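Long-range contacts in chaperone SycD (Chlamydia pneumoniae, PDB 4NRH), which probably acts as a type III secretion chaperone of the LcrH/SycD family and forms a complex with CopN that directs translocator secretion: residues 78-83 with 98-103; 90-95 with 121-126. All blocks are in the same frame, centred on the assembly; numbering follows the deposited sequence.

Interaction 1 (78-83 with 98-103)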
loop_
_atom_site.group_PDB
_atom_site.type_symbol
_atom_site.label_atom_id
_atom_site.label_comp_id
_atom_site.label_asym_id
_atom_site.label_seq_id
_atom_site.Cartn_x
_atom_site.Cartn_y
_atom_site.Cartn_z
ATOM N N LYS D 78 -2.705 2.910 -21.906
ATOM C CA LYS D 78 -2.445 4.063 -21.051
ATOM C C LYS D 78 -3.742 4.726 -20.600
ATOM O O LYS D 78 -3.861 5.165 -19.456
ATOM C CB LYS D 78 -1.559 5.079 -21.777
ATOM C CG LYS D 78 -1.268 6.337 -20.974
ATOM C CD LYS D 78 -0.348 7.278 -21.733
ATOM C CE LYS D 78 0.024 8.485 -20.888
ATOM N NZ LYS D 78 0.905 9.433 -21.626
ATOM N N SER D 79 -4.713 4.798 -21.506
ATOM C CA SER D 79 -6.001 5.406 -21.192
ATOM C C SER D 79 -6.746 4.595 -20.137
ATOM O O SER D 79 -7.352 5.158 -19.226
ATOM C CB SER D 79 -6.853 5.545 -22.456
ATOM O OG SER D 79 -7.325 4.284 -22.897
ATOM N N ILE D 80 -6.688 3.271 -20.261
ATOM C CA ILE D 80 -7.338 2.376 -19.310
ATOM C C ILE D 80 -6.776 2.569 -17.903
ATOM O O ILE D 80 -7.528 2.637 -16.930
ATOM C CB ILE D 80 -7.182 0.900 -19.736
ATOM C CG1 ILE D 80 -8.033 0.614 -20.975
ATOM C CG2 ILE D 80 -7.598 -0.029 -18.612
ATOM C CD1 ILE D 80 -7.743 -0.723 -21.626
ATOM N N THR D 81 -5.454 2.663 -17.808
ATOM C CA THR D 81 -4.783 2.941 -16.543
ATOM C C THR D 81 -5.319 4.216 -15.891
ATOM O O THR D 81 -5.643 4.232 -14.703
ATOM C CB THR D 81 -3.259 3.079 -16.732
ATOM O OG1 THR D 81 -2.710 1.827 -17.165
ATOM C CG2 THR D 81 -2.593 3.498 -15.430
ATOM N N VAL D 82 -5.414 5.278 -16.684
ATOM C CA VAL D 82 -5.846 6.582 -16.192
ATOM C C VAL D 82 -7.304 6.595 -15.733
ATOM O O VAL D 82 -7.615 7.088 -14.648
ATOM C CB VAL D 82 -5.658 7.667 -17.275
ATOM C CG1 VAL D 82 -6.286 8.980 -16.835
ATOM C CG2 VAL D 82 -4.179 7.851 -17.587
ATOM N N PHE D 83 -8.193 6.048 -16.558
ATOM C CA PHE D 83 -9.623 6.068 -16.257
ATOM C C PHE D 83 -9.974 5.242 -15.020
ATOM O O PHE D 83 -10.888 5.597 -14.278
ATOM C CB PHE D 83 -10.434 5.590 -17.465
ATOM C CG PHE D 83 -10.352 6.511 -18.648
ATOM C CD1 PHE D 83 -10.464 7.882 -18.479
ATOM C CD2 PHE D 83 -10.175 6.011 -19.928
ATOM C CE1 PHE D 83 -10.388 8.738 -19.561
ATOM C CE2 PHE D 83 -10.098 6.863 -21.015
ATOM C CZ PHE D 83 -10.204 8.227 -20.831
ATOM N N PHE D 98 -17.606 5.660 -18.922
ATOM C CA PHE D 98 -17.900 5.553 -20.346
ATOM C C PHE D 98 -16.608 5.509 -21.154
ATOM O O PHE D 98 -16.456 4.688 -22.059
ATOM C CB PHE D 98 -18.773 6.723 -20.806
ATOM C CG PHE D 98 -19.639 6.408 -21.995
ATOM C CD1 PHE D 98 -19.587 5.163 -22.603
ATOM C CD2 PHE D 98 -20.505 7.360 -22.507
ATOM C CE1 PHE D 98 -20.383 4.873 -23.696
ATOM C CE2 PHE D 98 -21.305 7.076 -23.601
ATOM C CZ PHE D 98 -21.243 5.832 -24.195
ATOM N N SER D 99 -15.681 6.399 -20.820
ATOM C CA SER D 99 -14.385 6.439 -21.483
ATOM C C SER D 99 -13.561 5.200 -21.150
ATOM O O SER D 99 -12.776 4.727 -21.972
ATOM C CB SER D 99 -13.625 7.707 -21.093
ATOM O OG SER D 99 -14.288 8.865 -21.574
ATOM N N LEU D 100 -13.739 4.680 -19.938
ATOM C CA LEU D 100 -13.088 3.437 -19.541
ATOM C C LEU D 100 -13.636 2.283 -20.373
ATOM O O LEU D 100 -12.886 1.427 -20.840
ATOM C CB LEU D 100 -13.291 3.167 -18.048
ATOM C CG LEU D 100 -12.819 1.806 -17.526
ATOM C CD1 LEU D 100 -11.352 1.571 -17.864
ATOM C CD2 LEU D 100 -13.056 1.686 -16.028
ATOM N N GLY D 101 -14.954 2.272 -20.552
ATOM C CA GLY D 101 -15.616 1.255 -21.348
ATOM C C GLY D 101 -15.180 1.277 -22.799
ATOM O O GLY D 101 -14.927 0.231 -23.396
ATOM N N ALA D 102 -15.098 2.477 -23.367
ATOM C CA ALA D 102 -14.677 2.654 -24.752
ATOM C C ALA D 102 -13.245 2.176 -24.968
ATOM O O ALA D 102 -12.936 1.557 -25.987
ATOM C CB ALA D 102 -14.817 4.112 -25.163
ATOM N N SER D 103 -12.376 2.467 -24.005
ATOM C CA SER D 103 -10.977 2.063 -24.083
ATOM C C SER D 103 -10.831 0.547 -24.018
ATOM O O SER D 103 -10.058 -0.044 -24.773
ATOM C CB SER D 103 -10.171 2.719 -22.961
ATOM O OG SER D 103 -10.103 4.124 -23.137
#

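Interaction 2 (90-95 with 121-126)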
loop_
_atom_site.group_PDB
_atom_site.type_symbol
_atom_site.label_atom_id
_atom_site.label_comp_id
_atom_site.label_asym_id
_atom_site.label_seq_id
_atom_site.Cartn_x
_atom_site.Cartn_y
_atom_site.Cartn_z
ATOM N N ASN D 90 -13.467 9.004 -8.028
ATOM C CA ASN D 90 -14.874 9.384 -8.060
ATOM C C ASN D 90 -15.644 8.517 -9.051
ATOM O O ASN D 90 -15.720 8.841 -10.236
ATOM C CB ASN D 90 -15.023 10.867 -8.418
ATOM C CG ASN D 90 -16.430 11.396 -8.179
ATOM O OD1 ASN D 90 -17.397 10.636 -8.111
ATOM N ND2 ASN D 90 -16.548 12.715 -8.056
ATOM N N PRO D 91 -16.223 7.410 -8.563
ATOM C CA PRO D 91 -16.937 6.439 -9.399
ATOM C C PRO D 91 -18.345 6.882 -9.788
ATOM O O PRO D 91 -19.070 6.110 -10.416
ATOM C CB PRO D 91 -16.998 5.198 -8.508
ATOM C CG PRO D 91 -17.031 5.747 -7.127
ATOM C CD PRO D 91 -16.181 6.993 -7.149
ATOM N N PHE D 92 -18.728 8.102 -9.422
ATOM C CA PHE D 92 -20.066 8.597 -9.732
ATOM C C PHE D 92 -20.070 9.540 -10.930
ATOM O O PHE D 92 -21.106 10.097 -11.286
ATOM C CB PHE D 92 -20.673 9.291 -8.509
ATOM C CG PHE D 92 -20.808 8.392 -7.313
ATOM C CD1 PHE D 92 -21.853 7.488 -7.227
ATOM C CD2 PHE D 92 -19.889 8.449 -6.278
ATOM C CE1 PHE D 92 -21.980 6.656 -6.132
ATOM C CE2 PHE D 92 -20.012 7.620 -5.178
ATOM C CZ PHE D 92 -21.060 6.723 -5.106
ATOM N N VAL D 93 -18.908 9.711 -11.554
ATOM C CA VAL D 93 -18.820 10.493 -12.780
ATOM C C VAL D 93 -18.967 9.560 -13.977
ATOM O O VAL D 93 -18.082 8.752 -14.258
ATOM C CB VAL D 93 -17.494 11.262 -12.878
ATOM C CG1 VAL D 93 -17.475 12.126 -14.132
ATOM C CG2 VAL D 93 -17.282 12.113 -11.634
ATOM N N SER D 94 -20.095 9.675 -14.670
ATOM C CA SER D 94 -20.470 8.719 -15.708
ATOM C C SER D 94 -19.514 8.690 -16.899
ATOM O O SER D 94 -19.303 7.638 -17.502
ATOM C CB SER D 94 -21.886 9.017 -16.203
ATOM O OG SER D 94 -21.962 10.311 -16.772
ATOM N N LYS D 95 -18.937 9.840 -17.238
ATOM C CA LYS D 95 -18.032 9.912 -18.381
ATOM C C LYS D 95 -16.708 9.202 -18.100
ATOM O O LYS D 95 -15.998 8.819 -19.029
ATOM C CB LYS D 95 -17.784 11.367 -18.789
ATOM C CG LYS D 95 -16.893 12.161 -17.856
ATOM C CD LYS D 95 -16.710 13.576 -18.385
ATOM C CE LYS D 95 -15.747 14.378 -17.527
ATOM N NZ LYS D 95 -15.571 15.764 -18.046
ATOM N N ALA D 121 -24.703 3.333 -17.595
ATOM C CA ALA D 121 -26.155 3.319 -17.737
ATOM C C ALA D 121 -26.842 3.656 -16.415
ATOM O O ALA D 121 -27.748 4.486 -16.372
ATOM C CB ALA D 121 -26.623 1.967 -18.248
ATOM N N VAL D 122 -26.409 2.994 -15.346
ATOM C CA VAL D 122 -26.948 3.228 -14.010
ATOM C C VAL D 122 -26.799 4.691 -13.596
ATOM O O VAL D 122 -27.734 5.300 -13.071
ATOM C CB VAL D 122 -26.253 2.331 -12.964
ATOM C CG1 VAL D 122 -26.714 2.688 -11.559
ATOM C CG2 VAL D 122 -26.525 0.865 -13.260
ATOM N N LEU D 123 -25.619 5.250 -13.842
ATOM C CA LEU D 123 -25.318 6.624 -13.456
ATOM C C LEU D 123 -26.006 7.634 -14.372
ATOM O O LEU D 123 -26.189 8.796 -14.005
ATOM C CB LEU D 123 -23.806 6.855 -13.466
ATOM C CG LEU D 123 -22.976 5.999 -12.506
ATOM C CD1 LEU D 123 -21.488 6.247 -12.717
ATOM C CD2 LEU D 123 -23.368 6.261 -11.058
ATOM N N ARG D 124 -26.385 7.183 -15.565
ATOM C CA ARG D 124 -26.897 8.074 -16.600
ATOM C C ARG D 124 -28.063 7.409 -17.328
ATOM O O ARG D 124 -27.940 7.014 -18.488
ATOM C CB ARG D 124 -25.781 8.435 -17.581
ATOM C CG ARG D 124 -25.992 9.722 -18.355
ATOM C CD ARG D 124 -25.085 9.757 -19.575
ATOM N NE ARG D 124 -23.693 10.033 -19.240
ATOM C CZ ARG D 124 -22.688 9.940 -20.105
ATOM N NH1 ARG D 124 -22.921 9.571 -21.358
ATOM N NH2 ARG D 124 -21.449 10.209 -19.718
ATOM N N ASP D 125 -29.189 7.285 -16.631
ATOM C CA ASP D 125 -30.327 6.490 -17.094
ATOM C C ASP D 125 -30.916 6.922 -18.440
ATOM O O ASP D 125 -31.378 6.084 -19.214
ATOM C CB ASP D 125 -31.434 6.513 -16.034
ATOM C CG ASP D 125 -32.476 5.434 -16.256
ATOM O OD1 ASP D 125 -32.160 4.430 -16.927
ATOM O OD2 ASP D 125 -33.612 5.594 -15.762
ATOM N N LYS D 126 -30.906 8.221 -18.717
ATOM C CA LYS D 126 -31.561 8.741 -19.917
ATOM C C LYS D 126 -30.789 8.459 -21.206
ATOM O O LYS D 126 -31.360 8.488 -22.295
ATOM C CB LYS D 126 -31.796 10.248 -19.780
ATOM C CG LYS D 126 -32.778 10.624 -18.681
ATOM C CD LYS D 126 -32.914 12.132 -18.552
ATOM C CE LYS D 126 -33.895 12.508 -17.453
ATOM N NZ LYS D 126 -33.938 13.979 -17.220
#

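Interaction 1 (78-83 with 98-103)
Two successive helices of a tetratricopeptide-type array pack nearly antiparallel here, F83 of one against S99 and L100 of the other; the axes of these two segments approach to 9.0 Å, their directions 153° apart. The aromatic ring of F83 is the broad element of the interface. CB of S99 lies over one of its faces in a CH-pi contact, 3.6 Å from the ring centroid and displaced toward the rim, while OG of S103 approaches the ring edge in its plane. CG of F83 stands anti to the carbonyl carbon (chi1 -66°), which carries the ring along the facing helix to S99 and S103, and its CB still rests 3.8 Å from CB of L100. I80 adds a branched aliphatic surface: its CG1 packs 3.6 Å from CB of S103, and its CG2 faces CD1 of L100, the two side chains crossing at about a right angle. Small serines suit this seam because they let the ring come close and can return their hydroxyls to the backbone. S103 OG donates a hydrogen bond to S99 O at 3.0 Å, on the other face of that carbonyl from the S103 amide; S79 OG, 2.8 Å from S103 OG, is hydrogen-bonded to Y76 O, and S99 OG to Y64 OH and K95 O. Helix 57-72 flanks the pair, touching S103 through Y71, while helices 110-123 and 129-140 meet F98.

Interaction 2 (90-95 with 121-126)
S94, at the start of helix 94-106, packs on L123, in the last turn of helix 110-123, and is hydrogen-bonded by R124 just beyond it, joining two consecutive helices of the tetratricopeptide-type array near their loops. The tight part centres on L123: its CB lies 4.0 Å from CB of S94, and its CD1 reaches 3.3 Å from the carbonyl O of P91, which also accepts a hydrogen bond from W97 NE1. Leucine suits the spot because one branch, CD1, can lie on the turn backbone while the other, CD2, turns to F92. N90 to V93 form a type I beta turn, and within it N90 OD1 accepts from the F92 amide at 3.1 Å, an Asx turn. Looser contacts lie at the margins, where L123 CD2 approaches F92 CD1 obliquely at 4.3 Å, and where K95 sends its extended chain away to a salt bridge with E61. The R124 guanidinium is used on two sides: NH1 forms a salt bridge with D127, and the NE/NH2 side faces S94. A bend at chi3 (-75°) turns the group alongside the first turn of helix 94-106. NE and NH2 both donate to S94 OG, each at 3.0 Å, near the guanidinium plane; both N-H...O angles are 144°, bent because two donors share one oxygen.

Overall arrangement
Both contacts use helix 94-106, which interaction 1 joins to the preceding helix 76-89 and interaction 2 to the following helix 110-123; the segments alternate along the chain, 90-95 coming before 98-103. Interaction 1 is buried and runs helix against helix, with an aromatic ring, aliphatic groups and serines whose hydroxyls turn to backbone or nearby partners. Interaction 2 lies nearer the surface, among turns and helix ends, where a side-on arginine-to-serine pair of hydrogen bonds accompanies one leucine, and the salt bridges of its charged side chains go to residues outside the two segments. Their centres are about 14 Å apart, yet they meet directly: F98 CD2 packs 3.5 Å from NH1 of R124.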